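Local structure of 2-oxoglutarate dehydrogenase E3 component (Thermus thermophilus, 2YQU) at residues Ile284-His289 with Ile297-Asp302; Val303-Met308 with Val331-Ile336. The protein probably catalyses the NAD(+)-dependent oxidation of protein-bound dihydrolipoamide, using one bound FAD per subunit and a redox-active disulfide. One frame throughout, in Å; residues are numbered along the deposited sequence.

How the contacts relate
The two contacts follow one another along the chain: contact 1 ends at Asp302, and contact 2 starts at the next residue. Their centres lie 11 Å apart, and they touch directly. Ile284 N is 3.0 Å from Val303 O, a probable hydrogen bond, and Val304 CG1 packs 3.4 Å from Ala299 CB, so the loop 303-308 runs over the apolar patch of contact 1. Both reach FAD: Asp302 in contact 1 binds it, while Met308 in contact 2 passes its ribityl chain. Contact 2 leads from the flavin-side loop towards the dimerisation domain, whose sheet follows the 331-336 segment, and its Arg305 and Tyr333 are partly exposed.

Contact 1: Ile284-His289 with Ile297-Asp302; sequences IPVDEH and IYAIGD. With FAD (flavin-adenine dinucleotide), chain D.
Val286 and Ile284 meet Ala299 from the loop that precedes strand 297-299. Val286 CG1 sits 3.7 Å from Ala299 CB, and Ile284 CG2 touches the same methyl at 4.1 Å. With chi1 at -60°, Ile284 has CG2 anti to its backbone N, which turns that branch onto the alanine.

The aromatic contact is different: His289 O approaches the edge of the Tyr298 ring near its plane, 3.4 Å from Tyr298 CE2. The phenol OH is bonded elsewhere, to His323 ND1, and the ring packs on Ala320 and Met324 of helix 310-326.

Polar bonds lie at both ends. In the loop, Asp287 OD2 accepts from His289 N at 2.9 Å, an Asx turn in which the N-H comes from above the carboxylate plane, 36° out of it; OD1 pairs with Arg291. After the strand, Asp302 N donates to FAD O2P at 3.0 Å, with an N-H...O angle of 159°, while Asp302 OD2 accepts from FAD O3' at 2.9 Å. Ser139 OG, of another FAD-binding residue, is hydrogen-bonded to OD1. Gly301 has a positive phi, and any CB there would run into O2P.

Gly301-Asp302 fits the Gly-Asp at the end of the second FAD-binding sequence motif of this family: the segment whose alanine methyl packs against Val286 and Ile284 ends by gripping the pyrophosphate and ribityl groups together.

Contact 2: Val303-Met308 with Val331-Ile336; sequences VVRGPM and VDYQAI. With FAD (flavin-adenine dinucleotide), chain D.
Arg305 reaches Tyr333 through a bent chain: chi1 of 80° places CG between the backbone N and the carbonyl carbon, the chain folds at chi2, the CG-CD bond is extended, and a quarter turn about CD-NE sets the guanidinium plane. Tyr333, with CG anti to its carbonyl carbon, has its ring swung towards the 303-308 loop, where OH meets NH2.

The guanidinium and the phenol ring stand 80° apart, and the bond is made at the edge of the guanidinium. Arg305 NH2 donates to Tyr333 OH at 3.2 Å, with the oxygen close to the guanidinium plane and an N-H...O angle of 153°. Glu316 OE2, on helix 310-326, meets both residues, in a salt bridge with Arg305 NH1 and a hydrogen bond with Tyr333 OH. With an alanine here in place of the arginine, Glu316 would probably lose its salt-bridge mate and Tyr333 OH its NH2 donor, the phenol keeping its bond to Glu316.

Val331 CG1 covers one face of the Tyr333 ring, 3.7 Å above its centre. The ring is carried on a short 3-10 turn, in which Ala335 N bonds to Asp332 O at 3.2 Å. At its end, Ala335 and Ile336 pack on Pro431 of the second subunit. On the other segment, Lys312 NZ bonds to Arg305 O, and Met308 O lies 3.2 Å from FAD O3'.

The positive charge on Arg305 is thus likely to be largely balanced by Glu316, so this surface contact joins the flavin-side loop to the approach to the dimer interface through a charged, directional network.

Contact 1: Ile284-His289 with Ile297-Asp302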
ATOM      1  N   ILE A 284     -30.581 -14.047  -8.749  1.00 17.27           N
ATOM      2  CA  ILE A 284     -30.874 -15.463  -8.541  1.00 17.46           C
ATOM      3  C   ILE A 284     -30.639 -15.750  -7.070  1.00 17.70           C
ATOM      4  O   ILE A 284     -29.510 -15.591  -6.578  1.00 16.69           O
ATOM      5  CB  ILE A 284     -29.957 -16.354  -9.408  1.00 17.20           C
ATOM      6  CG1 ILE A 284     -30.157 -16.049 -10.892  1.00 17.06           C
ATOM      7  CG2 ILE A 284     -30.219 -17.841  -9.112  1.00 18.40           C
ATOM      8  CD1 ILE A 284     -29.100 -16.628 -11.796  1.00 16.76           C
ATOM      9  N   PRO A 285     -31.688 -16.133  -6.341  1.00 18.31           N
ATOM     10  CA  PRO A 285     -31.525 -16.478  -4.929  1.00 18.91           C
ATOM     11  C   PRO A 285     -30.572 -17.660  -4.732  1.00 19.33           C
ATOM     12  O   PRO A 285     -30.648 -18.635  -5.459  1.00 18.55           O
ATOM     13  CB  PRO A 285     -32.947 -16.842  -4.487  1.00 19.00           C
ATOM     14  CG  PRO A 285     -33.835 -16.189  -5.480  1.00 18.93           C
ATOM     15  CD  PRO A 285     -33.096 -16.250  -6.765  1.00 18.63           C
ATOM     16  N   VAL A 286     -29.663 -17.531  -3.779  1.00 19.95           N
ATOM     17  CA  VAL A 286     -28.764 -18.619  -3.406  1.00 20.81           C
ATOM     18  C   VAL A 286     -28.671 -18.742  -1.885  1.00 21.70           C
ATOM     19  O   VAL A 286     -28.991 -17.803  -1.153  1.00 22.15           O
ATOM     20  CB  VAL A 286     -27.350 -18.423  -4.004  1.00 20.31           C
ATOM     21  CG1 VAL A 286     -27.386 -18.556  -5.514  1.00 20.35           C
ATOM     22  CG2 VAL A 286     -26.750 -17.076  -3.610  1.00 20.79           C
ATOM     23  N   ASP A 287     -28.234 -19.906  -1.418  1.00 23.32           N
ATOM     24  CA  ASP A 287     -28.042 -20.150   0.010  1.00 24.33           C
ATOM     25  C   ASP A 287     -26.604 -19.809   0.397  1.00 25.10           C
ATOM     26  O   ASP A 287     -25.878 -19.196  -0.381  1.00 25.17           O
ATOM     27  CB  ASP A 287     -28.444 -21.592   0.388  1.00 24.68           C
ATOM     28  CG  ASP A 287     -27.604 -22.655  -0.305  1.00 25.43           C
ATOM     29  OD1 ASP A 287     -28.129 -23.772  -0.507  1.00 26.90           O
ATOM     30  OD2 ASP A 287     -26.432 -22.479  -0.680  1.00 24.21           O
ATOM     31  N   GLU A 288     -26.198 -20.180   1.607  1.00 26.00           N
ATOM     32  CA  GLU A 288     -24.879 -19.801   2.113  1.00 26.62           C
ATOM     33  C   GLU A 288     -23.714 -20.533   1.436  1.00 25.98           C
ATOM     34  O   GLU A 288     -22.564 -20.142   1.607  1.00 26.38           O
ATOM     35  CB  GLU A 288     -24.804 -19.969   3.637  1.00 27.36           C
ATOM     36  CG  GLU A 288     -25.235 -21.328   4.172  1.00 29.43           C
ATOM     37  CD  GLU A 288     -24.975 -21.463   5.664  1.00 32.47           C
ATOM     38  OE1 GLU A 288     -25.917 -21.832   6.409  1.00 35.08           O
ATOM     39  OE2 GLU A 288     -23.827 -21.194   6.093  1.00 33.75           O
ATOM     40  N   HIS A 289     -24.009 -21.587   0.677  1.00 25.12           N
ATOM     41  CA  HIS A 289     -22.992 -22.266  -0.129  1.00 24.30           C
ATOM     42  C   HIS A 289     -23.085 -21.925  -1.612  1.00 23.13           C
ATOM     43  O   HIS A 289     -22.443 -22.571  -2.437  1.00 22.66           O
ATOM     44  CB  HIS A 289     -23.105 -23.768   0.072  1.00 24.30           C
ATOM     45  CG  HIS A 289     -23.072 -24.167   1.510  1.00 26.11           C
ATOM     46  ND1 HIS A 289     -21.919 -24.579   2.139  1.00 28.80           N
ATOM     47  CD2 HIS A 289     -24.042 -24.179   2.452  1.00 27.54           C
ATOM     48  CE1 HIS A 289     -22.188 -24.852   3.405  1.00 29.13           C
ATOM     49  NE2 HIS A 289     -23.467 -24.611   3.620  1.00 28.29           N
ATOM     50  N   ILE A 297     -26.923 -26.597  -9.208  1.00 16.58           N
ATOM     51  CA  ILE A 297     -26.746 -25.340  -9.923  1.00 15.70           C
ATOM     52  C   ILE A 297     -26.430 -24.268  -8.900  1.00 14.68           C
ATOM     53  O   ILE A 297     -27.202 -24.055  -7.971  1.00 15.08           O
ATOM     54  CB  ILE A 297     -27.990 -24.950 -10.711  1.00 15.63           C
ATOM     55  CG1 ILE A 297     -28.384 -26.080 -11.657  1.00 16.07           C
ATOM     56  CG2 ILE A 297     -27.712 -23.692 -11.525  1.00 15.39           C
ATOM     57  CD1 ILE A 297     -29.598 -25.774 -12.475  1.00 17.03           C
ATOM     58  N   TYR A 298     -25.288 -23.625  -9.083  1.00 14.11           N
ATOM     59  CA  TYR A 298     -24.811 -22.579  -8.200  1.00 13.83           C
ATOM     60  C   TYR A 298     -24.869 -21.246  -8.941  1.00 13.67           C
ATOM     61  O   TYR A 298     -24.904 -21.212 -10.163  1.00 13.37           O
ATOM     62  CB  TYR A 298     -23.371 -22.849  -7.797  1.00 13.71           C
ATOM     63  CG  TYR A 298     -23.141 -24.061  -6.906  1.00 13.92           C
ATOM     64  CD1 TYR A 298     -23.376 -25.352  -7.370  1.00 13.80           C
ATOM     65  CD2 TYR A 298     -22.634 -23.911  -5.627  1.00 14.13           C
ATOM     66  CE1 TYR A 298     -23.138 -26.464  -6.562  1.00 14.82           C
ATOM     67  CE2 TYR A 298     -22.392 -25.013  -4.811  1.00 15.26           C
ATOM     68  CZ  TYR A 298     -22.648 -26.282  -5.282  1.00 14.85           C
ATOM     69  OH  TYR A 298     -22.402 -27.369  -4.463  1.00 16.25           O
ATOM     70  N   ALA A 299     -24.852 -20.148  -8.198  1.00 13.37           N
ATOM     71  CA  ALA A 299     -24.783 -18.812  -8.801  1.00 13.28           C
ATOM     72  C   ALA A 299     -23.917 -17.899  -7.952  1.00 13.26           C
ATOM     73  O   ALA A 299     -23.928 -18.000  -6.729  1.00 13.74           O
ATOM     74  CB  ALA A 299     -26.169 -18.228  -8.953  1.00 13.56           C
ATOM     75  N   ILE A 300     -23.180 -17.015  -8.618  1.00 12.85           N
ATOM     76  CA  ILE A 300     -22.155 -16.179  -7.976  1.00 13.17           C
ATOM     77  C   ILE A 300     -22.031 -14.811  -8.636  1.00 13.50           C
ATOM     78  O   ILE A 300     -22.487 -14.595  -9.748  1.00 14.41           O
ATOM     79  CB  ILE A 300     -20.763 -16.857  -8.055  1.00 13.01           C
ATOM     80  CG1 ILE A 300     -20.344 -17.052  -9.526  1.00 12.25           C
ATOM     81  CG2 ILE A 300     -20.747 -18.180  -7.276  1.00 12.46           C
ATOM     82  CD1 ILE A 300     -18.874 -17.410  -9.754  1.00 12.21           C
ATOM     83  N   GLY A 301     -21.348 -13.906  -7.948  1.00 13.42           N
ATOM     84  CA  GLY A 301     -21.007 -12.618  -8.502  1.00 13.59           C
ATOM     85  C   GLY A 301     -22.162 -11.646  -8.558  1.00 13.31           C
ATOM     86  O   GLY A 301     -23.081 -11.694  -7.745  1.00 13.19           O
ATOM     87  N   ASP A 302     -22.100 -10.748  -9.536  1.00 13.49           N
ATOM     88  CA  ASP A 302     -23.078  -9.689  -9.685  1.00 13.94           C
ATOM     89  C   ASP A 302     -24.510 -10.180  -9.892  1.00 13.84           C
ATOM     90  O   ASP A 302     -25.437  -9.409  -9.710  1.00 14.63           O
ATOM     91  CB  ASP A 302     -22.721  -8.780 -10.869  1.00 13.58           C
ATOM     92  CG  ASP A 302     -21.588  -7.827 -10.578  1.00 14.92           C
ATOM     93  OD1 ASP A 302     -21.381  -6.911 -11.417  1.00 12.33           O
ATOM     94  OD2 ASP A 302     -20.857  -7.910  -9.570  1.00 13.84           O
TER
HETATM   95  PA  FAD D1601     -19.071 -10.201 -15.234  1.00 14.89           P
HETATM   96  O1A FAD D1601     -20.036  -9.178 -15.704  1.00 14.95           O
HETATM   97  O2A FAD D1601     -17.654  -9.650 -15.031  1.00 16.29           O
HETATM   98  O5B FAD D1601     -19.080 -11.431 -16.258  1.00 16.44           O
HETATM   99  C5B FAD D1601     -20.304 -11.924 -16.745  1.00 15.84           C
HETATM  100  C4B FAD D1601     -20.040 -12.482 -18.127  1.00 16.54           C
HETATM  101  O4B FAD D1601     -21.116 -13.334 -18.468  1.00 15.82           O
HETATM  102  C3B FAD D1601     -19.973 -11.401 -19.203  1.00 16.43           C
HETATM  103  O3B FAD D1601     -18.734 -11.459 -19.873  1.00 18.40           O
HETATM  104  C2B FAD D1601     -21.117 -11.727 -20.144  1.00 17.07           C
HETATM  105  O2B FAD D1601     -20.766 -11.519 -21.493  1.00 17.80           O
HETATM  106  C1B FAD D1601     -21.385 -13.192 -19.845  1.00 16.43           C
HETATM  107  N9A FAD D1601     -22.752 -13.682 -20.050  1.00 15.67           N
HETATM  108  C8A FAD D1601     -23.919 -13.204 -19.512  1.00 16.35           C
HETATM  109  N7A FAD D1601     -24.935 -13.989 -19.913  1.00 15.77           N
HETATM  110  C5A FAD D1601     -24.432 -14.967 -20.702  1.00 15.76           C
HETATM  111  C6A FAD D1601     -25.016 -16.033 -21.381  1.00 16.54           C
HETATM  112  N6A FAD D1601     -26.295 -16.365 -21.227  1.00 17.13           N
HETATM  113  N1A FAD D1601     -24.193 -16.859 -22.102  1.00 16.57           N
HETATM  114  C2A FAD D1601     -22.835 -16.674 -22.178  1.00 17.84           C
HETATM  115  N3A FAD D1601     -22.264 -15.621 -21.495  1.00 17.71           N
HETATM  116  C4A FAD D1601     -23.060 -14.788 -20.786  1.00 17.23           C
HETATM  117  N1  FAD D1601     -15.210  -4.060  -9.424  1.00 13.87           N
HETATM  118  C2  FAD D1601     -14.154  -4.072  -8.539  1.00 15.26           C
HETATM  119  O2  FAD D1601     -14.067  -4.935  -7.659  1.00 15.30           O
HETATM  120  N3  FAD D1601     -13.181  -3.108  -8.631  1.00 14.21           N
HETATM  121  C4  FAD D1601     -13.255  -2.126  -9.593  1.00 14.06           C
HETATM  122  O4  FAD D1601     -12.268  -1.426  -9.749  1.00 14.73           O
HETATM  123  C4X FAD D1601     -14.312  -2.101 -10.502  1.00 14.85           C
HETATM  124  N5  FAD D1601     -14.393  -1.117 -11.474  1.00 15.70           N
HETATM  125  C5X FAD D1601     -15.463  -1.129 -12.366  1.00 16.28           C
HETATM  126  C6  FAD D1601     -15.542  -0.133 -13.344  1.00 14.37           C
HETATM  127  C7  FAD D1601     -16.613  -0.126 -14.250  1.00 15.29           C
HETATM  128  C7M FAD D1601     -16.609   0.898 -15.354  1.00 13.13           C
HETATM  129  C8  FAD D1601     -17.593  -1.112 -14.178  1.00 15.42           C
HETATM  130  C8M FAD D1601     -18.565  -1.325 -15.310  1.00 15.38           C
HETATM  131  C9  FAD D1601     -17.513  -2.102 -13.198  1.00 16.03           C
HETATM  132  C9A FAD D1601     -16.453  -2.111 -12.282  1.00 15.87           C
HETATM  133  N10 FAD D1601     -16.372  -3.090 -11.288  1.00 15.97           N
HETATM  134  C10 FAD D1601     -15.300  -3.079 -10.409  1.00 13.75           C
HETATM  135  C1' FAD D1601     -17.463  -4.104 -11.060  1.00 16.19           C
HETATM  136  C2' FAD D1601     -17.036  -5.421 -11.715  1.00 16.14           C
HETATM  137  O2' FAD D1601     -16.816  -5.239 -13.105  1.00 15.73           O
HETATM  138  C3' FAD D1601     -18.032  -6.546 -11.457  1.00 16.03           C
HETATM  139  O3' FAD D1601     -18.299  -6.636 -10.070  1.00 13.27           O
HETATM  140  C4' FAD D1601     -17.475  -7.887 -11.923  1.00 14.91           C
HETATM  141  O4' FAD D1601     -17.177  -7.844 -13.297  1.00 15.50           O
HETATM  142  C5' FAD D1601     -18.457  -9.020 -11.603  1.00 15.94           C
HETATM  143  O5' FAD D1601     -17.969 -10.243 -12.109  1.00 15.96           O
HETATM  144  P   FAD D1601     -18.986 -11.395 -12.581  1.00 14.53           P
HETATM  145  O1P FAD D1601     -18.200 -12.608 -12.962  1.00 15.86           O
HETATM  146  O2P FAD D1601     -20.090 -11.609 -11.562  1.00 16.19           O
HETATM  147  O3P FAD D1601     -19.723 -10.833 -13.902  1.00 15.22           O

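Contact 2: Val303-Met308 with Val331-Ile336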
ATOM      1  N   VAL A 303     -24.694 -11.434 -10.311  1.00 14.25           N
ATOM      2  CA  VAL A 303     -26.039 -11.963 -10.538  1.00 13.85           C
ATOM      3  C   VAL A 303     -26.759 -12.405  -9.249  1.00 13.72           C
ATOM      4  O   VAL A 303     -27.951 -12.655  -9.271  1.00 13.04           O
ATOM      5  CB  VAL A 303     -26.046 -13.115 -11.583  1.00 14.25           C
ATOM      6  CG1 VAL A 303     -25.716 -14.467 -10.947  1.00 14.10           C
ATOM      7  CG2 VAL A 303     -27.386 -13.168 -12.295  1.00 14.74           C
ATOM      8  N   VAL A 304     -26.036 -12.489  -8.134  1.00 13.67           N
ATOM      9  CA  VAL A 304     -26.631 -12.817  -6.843  1.00 13.37           C
ATOM     10  C   VAL A 304     -26.423 -11.667  -5.851  1.00 13.60           C
ATOM     11  O   VAL A 304     -25.767 -10.678  -6.162  1.00 13.34           O
ATOM     12  CB  VAL A 304     -26.074 -14.154  -6.259  1.00 12.99           C
ATOM     13  CG1 VAL A 304     -26.212 -15.280  -7.280  1.00 13.35           C
ATOM     14  CG2 VAL A 304     -24.637 -14.011  -5.824  1.00 13.93           C
ATOM     15  N   ARG A 305     -27.004 -11.808  -4.665  1.00 14.28           N
ATOM     16  CA  ARG A 305     -26.942 -10.773  -3.626  1.00 15.10           C
ATOM     17  C   ARG A 305     -25.507 -10.450  -3.220  1.00 15.39           C
ATOM     18  O   ARG A 305     -24.612 -11.269  -3.392  1.00 15.51           O
ATOM     19  CB  ARG A 305     -27.742 -11.195  -2.381  1.00 15.35           C
ATOM     20  CG  ARG A 305     -27.037 -12.176  -1.424  1.00 17.24           C
ATOM     21  CD  ARG A 305     -26.905 -13.589  -1.963  1.00 19.91           C
ATOM     22  NE  ARG A 305     -26.132 -14.463  -1.077  1.00 21.73           N
ATOM     23  CZ  ARG A 305     -24.814 -14.630  -1.130  1.00 20.82           C
ATOM     24  NH1 ARG A 305     -24.072 -13.963  -2.011  1.00 20.55           N
ATOM     25  NH2 ARG A 305     -24.230 -15.468  -0.287  1.00 22.21           N
ATOM     26  N   GLY A 306     -25.310  -9.261  -2.655  1.00 15.78           N
ATOM     27  CA  GLY A 306     -24.026  -8.873  -2.099  1.00 16.01           C
ATOM     28  C   GLY A 306     -23.330  -7.823  -2.944  1.00 16.37           C
ATOM     29  O   GLY A 306     -23.793  -7.517  -4.048  1.00 16.98           O
ATOM     30  N   PRO A 307     -22.211  -7.282  -2.444  1.00 16.45           N
ATOM     31  CA  PRO A 307     -21.499  -6.201  -3.136  1.00 16.68           C
ATOM     32  C   PRO A 307     -21.067  -6.608  -4.544  1.00 16.20           C
ATOM     33  O   PRO A 307     -20.497  -7.683  -4.732  1.00 15.34           O
ATOM     34  CB  PRO A 307     -20.280  -5.940  -2.235  1.00 16.85           C
ATOM     35  CG  PRO A 307     -20.638  -6.503  -0.917  1.00 17.29           C
ATOM     36  CD  PRO A 307     -21.550  -7.658  -1.184  1.00 16.76           C
ATOM     37  N   MET A 308     -21.331  -5.740  -5.514  1.00 16.08           N
ATOM     38  CA  MET A 308     -21.041  -6.036  -6.902  1.00 16.47           C
ATOM     39  C   MET A 308     -19.598  -5.654  -7.186  1.00 15.59           C
ATOM     40  O   MET A 308     -19.322  -4.601  -7.773  1.00 15.06           O
ATOM     41  CB  MET A 308     -22.014  -5.306  -7.825  1.00 17.10           C
ATOM     42  CG  MET A 308     -23.387  -5.913  -7.838  1.00 20.34           C
ATOM     43  SD  MET A 308     -24.450  -5.111  -9.050  1.00 27.52           S
ATOM     44  CE  MET A 308     -25.895  -5.090  -8.145  1.00 28.33           C
ATOM     45  N   VAL A 331     -17.306 -17.837   2.168  1.00 24.28           N
ATOM     46  CA  VAL A 331     -16.749 -16.535   1.872  1.00 22.60           C
ATOM     47  C   VAL A 331     -16.881 -15.675   3.116  1.00 21.30           C
ATOM     48  O   VAL A 331     -17.940 -15.629   3.739  1.00 20.80           O
ATOM     49  CB  VAL A 331     -17.500 -15.841   0.725  1.00 22.62           C
ATOM     50  CG1 VAL A 331     -16.926 -14.440   0.483  1.00 22.38           C
ATOM     51  CG2 VAL A 331     -17.425 -16.695  -0.542  1.00 23.04           C
ATOM     52  N   ASP A 332     -15.801 -14.999   3.476  1.00 19.69           N
ATOM     53  CA  ASP A 332     -15.849 -14.060   4.576  1.00 18.94           C
ATOM     54  C   ASP A 332     -16.210 -12.701   4.017  1.00 17.55           C
ATOM     55  O   ASP A 332     -15.330 -11.947   3.618  1.00 16.40           O
ATOM     56  CB  ASP A 332     -14.510 -13.996   5.299  1.00 19.40           C
ATOM     57  CG  ASP A 332     -14.578 -13.155   6.545  1.00 20.82           C
ATOM     58  OD1 ASP A 332     -15.639 -12.529   6.788  1.00 22.86           O
ATOM     59  OD2 ASP A 332     -13.627 -13.068   7.346  1.00 24.68           O
ATOM     60  N   TYR A 333     -17.505 -12.395   3.988  1.00 16.36           N
ATOM     61  CA  TYR A 333     -17.981 -11.118   3.429  1.00 15.47           C
ATOM     62  C   TYR A 333     -17.475  -9.906   4.214  1.00 15.56           C
ATOM     63  O   TYR A 333     -17.304  -8.830   3.646  1.00 14.72           O
ATOM     64  CB  TYR A 333     -19.512 -11.117   3.314  1.00 15.08           C
ATOM     65  CG  TYR A 333     -19.976 -12.108   2.274  1.00 14.79           C
ATOM     66  CD1 TYR A 333     -19.858 -11.820   0.918  1.00 14.61           C
ATOM     67  CD2 TYR A 333     -20.474 -13.349   2.640  1.00 14.20           C
ATOM     68  CE1 TYR A 333     -20.241 -12.741  -0.043  1.00 14.49           C
ATOM     69  CE2 TYR A 333     -20.867 -14.279   1.674  1.00 14.22           C
ATOM     70  CZ  TYR A 333     -20.740 -13.962   0.342  1.00 14.02           C
ATOM     71  OH  TYR A 333     -21.124 -14.872  -0.625  1.00 15.72           O
ATOM     72  N   GLN A 334     -17.204 -10.091   5.501  1.00 15.64           N
ATOM     73  CA  GLN A 334     -16.705  -9.001   6.358  1.00 16.52           C
ATOM     74  C   GLN A 334     -15.249  -8.598   6.098  1.00 16.23           C
ATOM     75  O   GLN A 334     -14.785  -7.562   6.598  1.00 15.96           O
ATOM     76  CB  GLN A 334     -16.850  -9.395   7.829  1.00 16.99           C
ATOM     77  CG  GLN A 334     -18.274  -9.649   8.243  1.00 19.92           C
ATOM     78  CD  GLN A 334     -19.183  -8.518   7.844  1.00 22.18           C
ATOM     79  OE1 GLN A 334     -19.044  -7.400   8.350  1.00 25.86           O
ATOM     80  NE2 GLN A 334     -20.097  -8.786   6.914  1.00 22.62           N
ATOM     81  N   ALA A 335     -14.527  -9.408   5.332  1.00 15.64           N
ATOM     82  CA  ALA A 335     -13.131  -9.126   5.012  1.00 15.35           C
ATOM     83  C   ALA A 335     -12.943  -8.640   3.576  1.00 15.18           C
ATOM     84  O   ALA A 335     -11.814  -8.512   3.117  1.00 14.50           O
ATOM     85  CB  ALA A 335     -12.282 -10.360   5.271  1.00 15.16           C
ATOM     86  N   ILE A 336     -14.050  -8.399   2.865  1.00 15.39           N
ATOM     87  CA  ILE A 336     -14.001  -7.953   1.475  1.00 15.42           C
ATOM     88  C   ILE A 336     -13.990  -6.429   1.421  1.00 15.56           C
ATOM     89  O   ILE A 336     -14.993  -5.796   1.770  1.00 15.45           O
ATOM     90  CB  ILE A 336     -15.223  -8.498   0.690  1.00 15.41           C
ATOM     91  CG1 ILE A 336     -15.095 -10.012   0.539  1.00 15.09           C
ATOM     92  CG2 ILE A 336     -15.340  -7.818  -0.675  1.00 15.25           C
ATOM     93  CD1 ILE A 336     -16.295 -10.678  -0.168  1.00 13.88           C
TER
HETATM   94  PA  FAD D1601     -19.071 -10.201 -15.234  1.00 14.89           P
HETATM   95  O1A FAD D1601     -20.036  -9.178 -15.704  1.00 14.95           O
HETATM   96  O2A FAD D1601     -17.654  -9.650 -15.031  1.00 16.29           O
HETATM   97  O5B FAD D1601     -19.080 -11.431 -16.258  1.00 16.44           O
HETATM   98  C5B FAD D1601     -20.304 -11.924 -16.745  1.00 15.84           C
HETATM   99  C4B FAD D1601     -20.040 -12.482 -18.127  1.00 16.54           C
HETATM  100  O4B FAD D1601     -21.116 -13.334 -18.468  1.00 15.82           O
HETATM  101  C3B FAD D1601     -19.973 -11.401 -19.203  1.00 16.43           C
HETATM  102  O3B FAD D1601     -18.734 -11.459 -19.873  1.00 18.40           O
HETATM  103  C2B FAD D1601     -21.117 -11.727 -20.144  1.00 17.07           C
HETATM  104  O2B FAD D1601     -20.766 -11.519 -21.493  1.00 17.80           O
HETATM  105  C1B FAD D1601     -21.385 -13.192 -19.845  1.00 16.43           C
HETATM  106  N9A FAD D1601     -22.752 -13.682 -20.050  1.00 15.67           N
HETATM  107  C8A FAD D1601     -23.919 -13.204 -19.512  1.00 16.35           C
HETATM  108  N7A FAD D1601     -24.935 -13.989 -19.913  1.00 15.77           N
HETATM  109  C5A FAD D1601     -24.432 -14.967 -20.702  1.00 15.76           C
HETATM  110  C6A FAD D1601     -25.016 -16.033 -21.381  1.00 16.54           C
HETATM  111  N6A FAD D1601     -26.295 -16.365 -21.227  1.00 17.13           N
HETATM  112  N1A FAD D1601     -24.193 -16.859 -22.102  1.00 16.57           N
HETATM  113  C2A FAD D1601     -22.835 -16.674 -22.178  1.00 17.84           C
HETATM  114  N3A FAD D1601     -22.264 -15.621 -21.495  1.00 17.71           N
HETATM  115  C4A FAD D1601     -23.060 -14.788 -20.786  1.00 17.23           C
HETATM  116  N1  FAD D1601     -15.210  -4.060  -9.424  1.00 13.87           N
HETATM  117  C2  FAD D1601     -14.154  -4.072  -8.539  1.00 15.26           C
HETATM  118  O2  FAD D1601     -14.067  -4.935  -7.659  1.00 15.30           O
HETATM  119  N3  FAD D1601     -13.181  -3.108  -8.631  1.00 14.21           N
HETATM  120  C4  FAD D1601     -13.255  -2.126  -9.593  1.00 14.06           C
HETATM  121  O4  FAD D1601     -12.268  -1.426  -9.749  1.00 14.73           O
HETATM  122  C4X FAD D1601     -14.312  -2.101 -10.502  1.00 14.85           C
HETATM  123  N5  FAD D1601     -14.393  -1.117 -11.474  1.00 15.70           N
HETATM  124  C5X FAD D1601     -15.463  -1.129 -12.366  1.00 16.28           C
HETATM  125  C6  FAD D1601     -15.542  -0.133 -13.344  1.00 14.37           C
HETATM  126  C7  FAD D1601     -16.613  -0.126 -14.250  1.00 15.29           C
HETATM  127  C7M FAD D1601     -16.609   0.898 -15.354  1.00 13.13           C
HETATM  128  C8  FAD D1601     -17.593  -1.112 -14.178  1.00 15.42           C
HETATM  129  C8M FAD D1601     -18.565  -1.325 -15.310  1.00 15.38           C
HETATM  130  C9  FAD D1601     -17.513  -2.102 -13.198  1.00 16.03           C
HETATM  131  C9A FAD D1601     -16.453  -2.111 -12.282  1.00 15.87           C
HETATM  132  N10 FAD D1601     -16.372  -3.090 -11.288  1.00 15.97           N
HETATM  133  C10 FAD D1601     -15.300  -3.079 -10.409  1.00 13.75           C
HETATM  134  C1' FAD D1601     -17.463  -4.104 -11.060  1.00 16.19           C
HETATM  135  C2' FAD D1601     -17.036  -5.421 -11.715  1.00 16.14           C
HETATM  136  O2' FAD D1601     -16.816  -5.239 -13.105  1.00 15.73           O
HETATM  137  C3' FAD D1601     -18.032  -6.546 -11.457  1.00 16.03           C
HETATM  138  O3' FAD D1601     -18.299  -6.636 -10.070  1.00 13.27           O
HETATM  139  C4' FAD D1601     -17.475  -7.887 -11.923  1.00 14.91           C
HETATM  140  O4' FAD D1601     -17.177  -7.844 -13.297  1.00 15.50           O
HETATM  141  C5' FAD D1601     -18.457  -9.020 -11.603  1.00 15.94           C
HETATM  142  O5' FAD D1601     -17.969 -10.243 -12.109  1.00 15.96           O
HETATM  143  P   FAD D1601     -18.986 -11.395 -12.581  1.00 14.53           P
HETATM  144  O1P FAD D1601     -18.200 -12.608 -12.962  1.00 15.86           O
HETATM  145  O2P FAD D1601     -20.090 -11.609 -11.562  1.00 16.19           O
HETATM  146  O3P FAD D1601     -19.723 -10.833 -13.902  1.00 15.22           O